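Local atomic coordinates of putative acyl-CoA N-acyltransferase (Klebsiella pneumoniae subsp. pneumoniae, PDB entry 3LOD), a protein that probably transfers an acyl group from acyl-CoA to an acceptor, as in other members of the GNAT family. Residues T7-T12 and V49-I54; A14-L19 and V62-I67; A21-W26 and M77-I82. All coordinates share one frame; numbering follows the deposited sequence.

Overall arrangement
The three contacts form a continuous region of one GNAT-family fold. Interaction 1 pairs the edge strand 5-8 with strand 49-55. Interactions 2 and 3 lay successive parts of helix 14-26 across the next two strands, 61-69 and 74-82. The centres of interactions 1 and 2 are about 7 Å apart. Those of interactions 2 and 3 are about 8 Å apart. The first segments, 7-12, 14-19 and 21-26, come in order along the chain, and so do 49-54, 62-67 and 77-82. The helix thus passes from strand 61-69 to strand 74-82, while strand 5-8 forms the edge. Neighbouring strands are joined by backbone bonds such as I50 O to I67 N and C64 N to Y81 O.

Interaction 1 (T7-T12 and V49-I54); sequences TDIAPT and VIALAI
The carbonyl oxygen of T7 accepts a hydrogen bond from A53 N at 2.8 Å. L52 CA adds a CA-H...O contact to the same T7 oxygen at 3.4 Å. T7 N returns a bond to A53 O at 3.1 Å, which completes a hydrogen-bonded antiparallel pair. Beyond D8 the chain leaves the strand, but I9 N still reaches A51 O at 3.2 Å. That donor stands 47° out of the carbonyl plane, as the chain is already turning away from the sheet. D8 and L52 form the non-hydrogen-bonded pair. L52 CG is anti to its carbonyl carbon (chi1 -61°), and the two side chains cross obliquely, with L52 CD2 3.2 Å from D8 OD1. On the face carrying A51 and A53, I9 lies over the strand: I9 CG1 meets A53 CB at 3.6 Å, and CD1 meets A51 CB. The same isoleucine and P11 also touch F16 of helix 14-26. L52 packs on helix 91-104. T7 OG1 bonds to D8 O at 3.0 Å and to R55, which ties down the hydroxyl. The contact joins the edge strand 5-8 to the GNAT sheet. Backbone bonds set its register, and I9 lays its side chain against A51 and A53 as the chain departs toward helix 14-26.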
loop_
_atom_site.group_PDB
_atom_site.type_symbol
_atom_site.label_atom_id
_atom_site.label_comp_id
_atom_site.label_asym_id
_atom_site.label_seq_id
_atom_site.Cartn_x
_atom_site.Cartn_y
_atom_site.Cartn_z
ATOM N N THR A 7 -5.983 10.437 -5.239
ATOM C CA THR A 7 -6.275 10.320 -6.665
ATOM C C THR A 7 -5.580 9.134 -7.220
ATOM O O THR A 7 -4.563 8.720 -6.670
ATOM C CB THR A 7 -5.704 11.514 -7.495
ATOM O OG1 THR A 7 -4.256 11.478 -7.483
ATOM C CG2 THR A 7 -6.239 12.881 -7.012
ATOM N N ASP A 8 -6.073 8.636 -8.345
ATOM C CA ASP A 8 -5.361 7.614 -9.085
ATOM C C ASP A 8 -3.966 8.148 -9.432
ATOM O O ASP A 8 -3.785 9.368 -9.500
ATOM C CB ASP A 8 -6.115 7.256 -10.369
ATOM C CG ASP A 8 -7.197 6.171 -10.160
ATOM O OD1 ASP A 8 -7.161 5.480 -9.119
ATOM O OD2 ASP A 8 -8.069 5.986 -11.059
ATOM N N ILE A 9 -2.989 7.249 -9.589
ATOM C CA ILE A 9 -1.731 7.527 -10.293
ATOM C C ILE A 9 -1.271 6.324 -11.118
ATOM O O ILE A 9 -1.398 5.166 -10.718
ATOM C CB ILE A 9 -0.490 7.910 -9.359
ATOM C CG1 ILE A 9 -0.695 7.462 -7.949
ATOM C CG2 ILE A 9 0.049 9.392 -9.461
ATOM C CD1 ILE A 9 -0.238 6.114 -7.844
ATOM N N ALA A 10 -0.692 6.643 -12.265
ATOM C CA ALA A 10 0.110 5.717 -13.059
ATOM C C ALA A 10 1.340 5.315 -12.223
ATOM O O ALA A 10 2.042 6.176 -11.686
ATOM C CB ALA A 10 0.544 6.410 -14.431
ATOM N N PRO A 11 1.579 4.003 -12.067
ATOM C CA PRO A 11 2.843 3.572 -11.464
ATOM C C PRO A 11 4.069 4.044 -12.284
ATOM O O PRO A 11 5.203 3.828 -11.873
ATOM C CB PRO A 11 2.738 2.036 -11.501
ATOM C CG PRO A 11 1.655 1.744 -12.474
ATOM C CD PRO A 11 0.688 2.861 -12.325
ATOM N N THR A 12 3.845 4.670 -13.438
ATOM C CA THR A 12 4.956 5.117 -14.267
ATOM C C THR A 12 5.196 6.628 -14.169
ATOM O O THR A 12 6.254 7.125 -14.547
ATOM C CB THR A 12 4.776 4.664 -15.704
ATOM O OG1 THR A 12 3.441 4.975 -16.118
ATOM C CG2 THR A 12 4.994 3.152 -15.783
ATOM N N VAL A 49 -3.766 -3.676 -11.531
ATOM C CA VAL A 49 -3.097 -2.852 -10.533
ATOM C C VAL A 49 -3.936 -1.638 -10.140
ATOM O O VAL A 49 -4.369 -0.874 -11.009
ATOM C CB VAL A 49 -1.726 -2.349 -11.082
ATOM C CG1 VAL A 49 -1.014 -1.355 -10.095
ATOM C CG2 VAL A 49 -0.810 -3.531 -11.463
ATOM N N ILE A 50 -4.196 -1.481 -8.841
ATOM C CA ILE A 50 -4.754 -0.237 -8.317
ATOM C C ILE A 50 -3.618 0.514 -7.649
ATOM O O ILE A 50 -2.886 -0.056 -6.811
ATOM C CB ILE A 50 -5.836 -0.480 -7.244
ATOM C CG1 ILE A 50 -7.086 -1.113 -7.845
ATOM C CG2 ILE A 50 -6.211 0.808 -6.485
ATOM C CD1 ILE A 50 -7.855 -1.864 -6.758
ATOM N N ALA A 51 -3.504 1.792 -7.981
ATOM C CA ALA A 51 -2.461 2.620 -7.456
ATOM C C ALA A 51 -3.057 3.987 -7.173
ATOM O O ALA A 51 -3.736 4.585 -8.037
ATOM C CB ALA A 51 -1.386 2.738 -8.470
ATOM N N LEU A 52 -2.772 4.490 -5.981
ATOM C CA LEU A 52 -3.317 5.775 -5.499
ATOM C C LEU A 52 -2.245 6.673 -4.878
ATOM O O LEU A 52 -1.220 6.167 -4.388
ATOM C CB LEU A 52 -4.384 5.505 -4.428
ATOM C CG LEU A 52 -5.633 4.688 -4.790
ATOM C CD1 LEU A 52 -6.620 4.570 -3.599
ATOM C CD2 LEU A 52 -6.343 5.216 -6.034
ATOM N N ALA A 53 -2.500 7.982 -4.851
ATOM C CA ALA A 53 -1.583 8.958 -4.195
ATOM C C ALA A 53 -2.327 9.873 -3.244
ATOM O O ALA A 53 -3.510 10.150 -3.455
ATOM C CB ALA A 53 -0.871 9.784 -5.226
ATOM N N ILE A 54 -1.647 10.345 -2.198
ATOM C CA ILE A 54 -2.183 11.423 -1.366
ATOM C C ILE A 54 -1.409 12.679 -1.599
ATOM O O ILE A 54 -0.171 12.692 -1.594
ATOM C CB ILE A 54 -2.051 11.162 0.106
ATOM C CG1 ILE A 54 -1.900 9.716 0.365
ATOM C CG2 ILE A 54 -3.291 11.633 0.913
ATOM C CD1 ILE A 54 -1.128 9.563 1.633
#

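Interaction 2 (A14-L19 and V62-I67); sequences AEFIAL and VGCGAI
The thiol of C64 points from the strand toward the helix, between two side chains, F16 and L19. Its sulfur meets the F16 ring obliquely. C64 SG lies 4.5 Å from the ring centroid of F16, 44° off the ring normal, so this sulfur-aromatic contact is neither squarely over the ring nor in its plane. F16 CE2 is the closest ring atom, 3.7 Å from C64 SG, and C64 CB is also near CE2, at 3.7 Å. The F16 side chain extends with CG anti to the backbone N (chi1 -171°), which carries the ring out from the helix over the strand. L19 comes about one helical turn later. L19 CB touches C64 SG at 3.7 Å, and its two methyls reach the strand backbone. L19 CD1 lies 3.9 Å from G63 O, and CD2 is equally near V62 C.

The segment axes are perpendicular and approach to 8.6 Å. G63 and G65 flank C64 and have no side chains. V62 and G63 both face I54 of the neighbouring strand, a classic beta bulge. L19 also packs on Y81. No hydrogen bond crosses between the two segments. Helix 14-26 is held on strand 61-69 here by buried apolar and sulfur contacts, while E15 adds polar links, a salt bridge to R55 and a hydrogen bond to A61 N.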
loop_
_atom_site.group_PDB
_atom_site.type_symbol
_atom_site.label_atom_id
_atom_site.label_comp_id
_atom_site.label_asym_id
_atom_site.label_seq_id
_atom_site.Cartn_x
_atom_site.Cartn_y
_atom_site.Cartn_z
ATOM N N ALA A 14 6.416 9.921 -12.788
ATOM C CA ALA A 14 7.634 10.303 -12.058
ATOM C C ALA A 14 7.421 10.536 -10.544
ATOM O O ALA A 14 8.297 10.261 -9.700
ATOM C CB ALA A 14 8.274 11.529 -12.707
ATOM N N GLU A 15 6.261 11.060 -10.192
ATOM C CA GLU A 15 5.963 11.319 -8.797
ATOM C C GLU A 15 5.822 10.012 -7.997
ATOM O O GLU A 15 6.170 9.961 -6.802
ATOM C CB GLU A 15 4.689 12.147 -8.677
ATOM C CG GLU A 15 4.896 13.634 -8.542
ATOM C CD GLU A 15 3.572 14.329 -8.313
ATOM O OE1 GLU A 15 2.663 14.151 -9.170
ATOM O OE2 GLU A 15 3.442 15.014 -7.268
ATOM N N PHE A 16 5.334 8.959 -8.660
ATOM C CA PHE A 16 5.115 7.658 -8.000
ATOM C C PHE A 16 6.449 7.018 -7.779
ATOM O O PHE A 16 6.777 6.569 -6.660
ATOM C CB PHE A 16 4.308 6.728 -8.886
ATOM C CG PHE A 16 3.878 5.459 -8.180
ATOM C CD1 PHE A 16 4.460 4.245 -8.492
ATOM C CD2 PHE A 16 2.887 5.503 -7.193
ATOM C CE1 PHE A 16 4.050 3.107 -7.841
ATOM C CE2 PHE A 16 2.479 4.400 -6.543
ATOM C CZ PHE A 16 3.056 3.180 -6.877
ATOM N N ILE A 17 7.228 7.034 -8.863
ATOM C CA ILE A 17 8.564 6.512 -8.845
ATOM C C ILE A 17 9.372 7.178 -7.760
ATOM O O ILE A 17 10.103 6.494 -7.048
ATOM C CB ILE A 17 9.216 6.598 -10.233
ATOM C CG1 ILE A 17 8.483 5.625 -11.179
ATOM C CG2 ILE A 17 10.700 6.291 -10.120
ATOM C CD1 ILE A 17 8.853 5.786 -12.673
ATOM N N ALA A 18 9.187 8.469 -7.553
ATOM C CA ALA A 18 9.973 9.177 -6.504
ATOM C C ALA A 18 9.637 8.735 -5.085
ATOM O O ALA A 18 10.553 8.500 -4.244
ATOM C CB ALA A 18 9.885 10.714 -6.642
ATOM N N LEU A 19 8.345 8.570 -4.792
ATOM C CA LEU A 19 7.938 8.037 -3.462
ATOM C C LEU A 19 8.459 6.594 -3.203
ATOM O O LEU A 19 9.105 6.312 -2.213
ATOM C CB LEU A 19 6.441 8.104 -3.346
ATOM C CG LEU A 19 5.923 9.530 -3.468
ATOM C CD1 LEU A 19 4.480 9.563 -4.014
ATOM C CD2 LEU A 19 6.044 10.209 -2.091
ATOM N N VAL A 62 2.538 12.973 -1.856
ATOM C CA VAL A 62 3.152 13.127 -0.555
ATOM C C VAL A 62 3.112 11.730 0.068
ATOM O O VAL A 62 3.715 11.478 1.097
ATOM C CB VAL A 62 2.370 14.281 0.211
ATOM C CG1 VAL A 62 1.236 13.800 1.103
ATOM C CG2 VAL A 62 3.297 15.250 0.895
ATOM N N GLY A 63 2.436 10.812 -0.613
ATOM C CA GLY A 63 2.283 9.429 -0.154
ATOM C C GLY A 63 1.655 8.585 -1.263
ATOM O O GLY A 63 1.081 9.124 -2.216
ATOM N N CYS A 64 1.782 7.267 -1.195
ATOM C CA CYS A 64 1.106 6.457 -2.200
ATOM C C CYS A 64 0.982 5.041 -1.767
ATOM O O CYS A 64 1.580 4.664 -0.732
ATOM C CB CYS A 64 1.894 6.471 -3.497
ATOM S SG CYS A 64 3.558 5.724 -3.300
ATOM N N GLY A 65 0.241 4.240 -2.549
ATOM C CA GLY A 65 0.198 2.795 -2.297
ATOM C C GLY A 65 -0.541 2.092 -3.415
ATOM O O GLY A 65 -1.134 2.737 -4.298
ATOM N N ALA A 66 -0.523 0.765 -3.380
ATOM C CA ALA A 66 -1.031 0.008 -4.511
ATOM C C ALA A 66 -1.484 -1.384 -4.108
ATOM O O ALA A 66 -1.019 -1.958 -3.070
ATOM C CB ALA A 66 0.005 -0.089 -5.580
ATOM N N ILE A 67 -2.400 -1.909 -4.910
ATOM C CA ILE A 67 -2.924 -3.246 -4.701
ATOM C C ILE A 67 -2.853 -3.946 -6.029
ATOM O O ILE A 67 -3.301 -3.403 -7.054
ATOM C CB ILE A 67 -4.385 -3.210 -4.234
ATOM C CG1 ILE A 67 -4.444 -2.705 -2.803
ATOM C CG2 ILE A 67 -5.041 -4.606 -4.360
ATOM C CD1 ILE A 67 -5.842 -2.362 -2.353
#

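Interaction 3 (A21-W26 and M77-I82); sequences AALDAW and MKRVYI
On one face of the GNAT sheet, segment 21-26 of helix 14-26 crosses segment 77-82 of strand 74-82 at close to a right angle, the segment axes 8.7 Å apart. R79 has left-handed backbone angles (phi 56°, psi 40°), consistent with the bulge that GNAT folds carry in this strand near the acyl-CoA site. One face of the Y81 ring is turned to the backbone N of L23. This N stands 3.9 Å above the Y81 ring plane, nearer the ring's edge than its centre. L23 CD1 meets Y81 CD1 at 3.8 Å, and the side chains lie alongside and run opposite ways. A22 CB touches the phenol end, 3.5 Å from Y81 OH. L23 CD1 also comes to 3.6 Å from V80 O.

Beside this packing, D24 and R79 form a salt bridge. R79 NH2 donates to D24 OD1 at 2.9 Å. NH2 meets the syn side of OD1, and OD1 lies near the guanidinium plane; the carboxylate and guanidinium planes are 28° apart. D24 OD2 stays 3.7 Å from R79 NH1, so one bond carries the bridge. Bends at chi2 and chi3 fold the arginine back toward the helix. The contact thus combines an apolar tyrosine-leucine layer with a single charged link at its margin.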
loop_
_atom_site.group_PDB
_atom_site.type_symbol
_atom_site.label_atom_id
_atom_site.label_comp_id
_atom_site.label_asym_id
_atom_site.label_seq_id
_atom_site.Cartn_x
_atom_site.Cartn_y
_atom_site.Cartn_z
ATOM N N ALA A 21 11.010 5.177 -4.753
ATOM C CA ALA A 21 12.462 5.272 -4.600
ATOM C C ALA A 21 12.827 5.667 -3.159
ATOM O O ALA A 21 13.723 5.041 -2.555
ATOM C CB ALA A 21 13.030 6.227 -5.598
ATOM N N ALA A 22 12.145 6.672 -2.606
ATOM C CA ALA A 22 12.384 7.081 -1.202
ATOM C C ALA A 22 12.049 5.919 -0.240
ATOM O O ALA A 22 12.790 5.678 0.706
ATOM C CB ALA A 22 11.537 8.375 -0.818
ATOM N N LEU A 23 10.928 5.237 -0.462
ATOM C CA LEU A 23 10.558 4.034 0.317
ATOM C C LEU A 23 11.729 3.054 0.342
ATOM O O LEU A 23 12.154 2.650 1.429
ATOM C CB LEU A 23 9.309 3.331 -0.268
ATOM C CG LEU A 23 8.752 2.013 0.330
ATOM C CD1 LEU A 23 8.298 2.111 1.774
ATOM C CD2 LEU A 23 7.596 1.476 -0.487
ATOM N N ASP A 24 12.252 2.699 -0.842
ATOM C CA ASP A 24 13.281 1.706 -0.978
ATOM C C ASP A 24 14.588 2.197 -0.384
ATOM O O ASP A 24 15.385 1.363 0.084
ATOM C CB ASP A 24 13.522 1.347 -2.444
ATOM C CG ASP A 24 12.460 0.411 -3.030
ATOM O OD1 ASP A 24 11.449 0.027 -2.383
ATOM O OD2 ASP A 24 12.649 0.036 -4.204
ATOM N N ALA A 25 14.818 3.519 -0.430
ATOM C CA ALA A 25 16.072 4.103 0.102
ATOM C C ALA A 25 16.049 4.023 1.612
ATOM O O ALA A 25 17.064 3.696 2.233
ATOM C CB ALA A 25 16.309 5.555 -0.363
ATOM N N TRP A 26 14.890 4.312 2.197
ATOM C CA TRP A 26 14.699 3.991 3.590
ATOM C C TRP A 26 14.811 2.457 3.949
ATOM O O TRP A 26 15.685 2.090 4.757
ATOM C CB TRP A 26 13.472 4.679 4.182
ATOM C CG TRP A 26 13.306 4.250 5.574
ATOM C CD1 TRP A 26 14.204 4.430 6.625
ATOM C CD2 TRP A 26 12.216 3.488 6.101
ATOM N NE1 TRP A 26 13.716 3.825 7.765
ATOM C CE2 TRP A 26 12.501 3.245 7.479
ATOM C CE3 TRP A 26 11.017 3.007 5.555
ATOM C CZ2 TRP A 26 11.632 2.525 8.305
ATOM C CZ3 TRP A 26 10.150 2.310 6.373
ATOM C CH2 TRP A 26 10.465 2.068 7.737
ATOM N N MET A 77 -1.575 -5.838 -1.212
ATOM C CA MET A 77 -1.203 -4.421 -0.896
ATOM C C MET A 77 0.312 -4.245 -0.767
ATOM O O MET A 77 1.016 -4.976 -0.024
ATOM C CB MET A 77 -1.849 -3.924 0.394
ATOM C CG MET A 77 -1.716 -2.428 0.511
ATOM S SD MET A 77 -2.839 -1.620 1.677
ATOM C CE MET A 77 -4.346 -1.995 0.947
ATOM N N LYS A 78 0.836 -3.270 -1.507
ATOM C CA LYS A 78 2.262 -3.091 -1.503
ATOM C C LYS A 78 2.579 -1.674 -1.913
ATOM O O LYS A 78 1.680 -0.885 -2.350
ATOM C CB LYS A 78 2.922 -4.108 -2.409
ATOM C CG LYS A 78 2.692 -3.913 -3.884
ATOM C CD LYS A 78 2.876 -5.215 -4.694
ATOM C CE LYS A 78 4.316 -5.750 -4.759
ATOM N NZ LYS A 78 4.360 -6.960 -5.710
ATOM N N ARG A 79 3.855 -1.350 -1.750
ATOM C CA ARG A 79 4.382 -0.044 -2.084
ATOM C C ARG A 79 3.696 1.084 -1.402
ATOM O O ARG A 79 3.521 2.127 -2.014
ATOM C CB ARG A 79 4.374 0.229 -3.591
ATOM C CG ARG A 79 5.007 -0.830 -4.499
ATOM C CD ARG A 79 6.318 -1.386 -3.978
ATOM N NE ARG A 79 7.330 -1.457 -5.017
ATOM C CZ ARG A 79 8.616 -1.290 -4.744
ATOM N NH1 ARG A 79 9.528 -1.323 -5.731
ATOM N NH2 ARG A 79 8.974 -1.053 -3.469
ATOM N N VAL A 80 3.357 0.921 -0.137
ATOM C CA VAL A 80 2.757 1.976 0.675
ATOM C C VAL A 80 3.811 2.821 1.360
ATOM O O VAL A 80 4.697 2.294 2.061
ATOM C CB VAL A 80 1.835 1.327 1.762
ATOM C CG1 VAL A 80 1.210 2.377 2.691
ATOM C CG2 VAL A 80 0.768 0.546 1.057
ATOM N N TYR A 81 3.711 4.134 1.246
ATOM C CA TYR A 81 4.699 5.025 1.868
ATOM C C TYR A 81 4.046 6.372 2.022
ATOM O O TYR A 81 3.264 6.780 1.131
ATOM C CB TYR A 81 5.828 5.195 0.902
ATOM C CG TYR A 81 6.910 6.180 1.308
ATOM C CD1 TYR A 81 7.889 5.837 2.291
ATOM C CD2 TYR A 81 7.026 7.424 0.658
ATOM C CE1 TYR A 81 8.946 6.751 2.617
ATOM C CE2 TYR A 81 8.074 8.330 0.974
ATOM C CZ TYR A 81 9.022 7.974 1.960
ATOM O OH TYR A 81 10.060 8.823 2.282
ATOM N N ILE A 82 4.372 7.066 3.113
ATOM C CA ILE A 82 3.978 8.465 3.359
ATOM C C ILE A 82 5.257 9.215 3.667
ATOM O O ILE A 82 6.022 8.806 4.575
ATOM C CB ILE A 82 3.144 8.582 4.651
ATOM C CG1 ILE A 82 1.893 7.702 4.622
ATOM C CG2 ILE A 82 2.892 10.051 5.003
ATOM C CD1 ILE A 82 0.946 7.963 3.446
#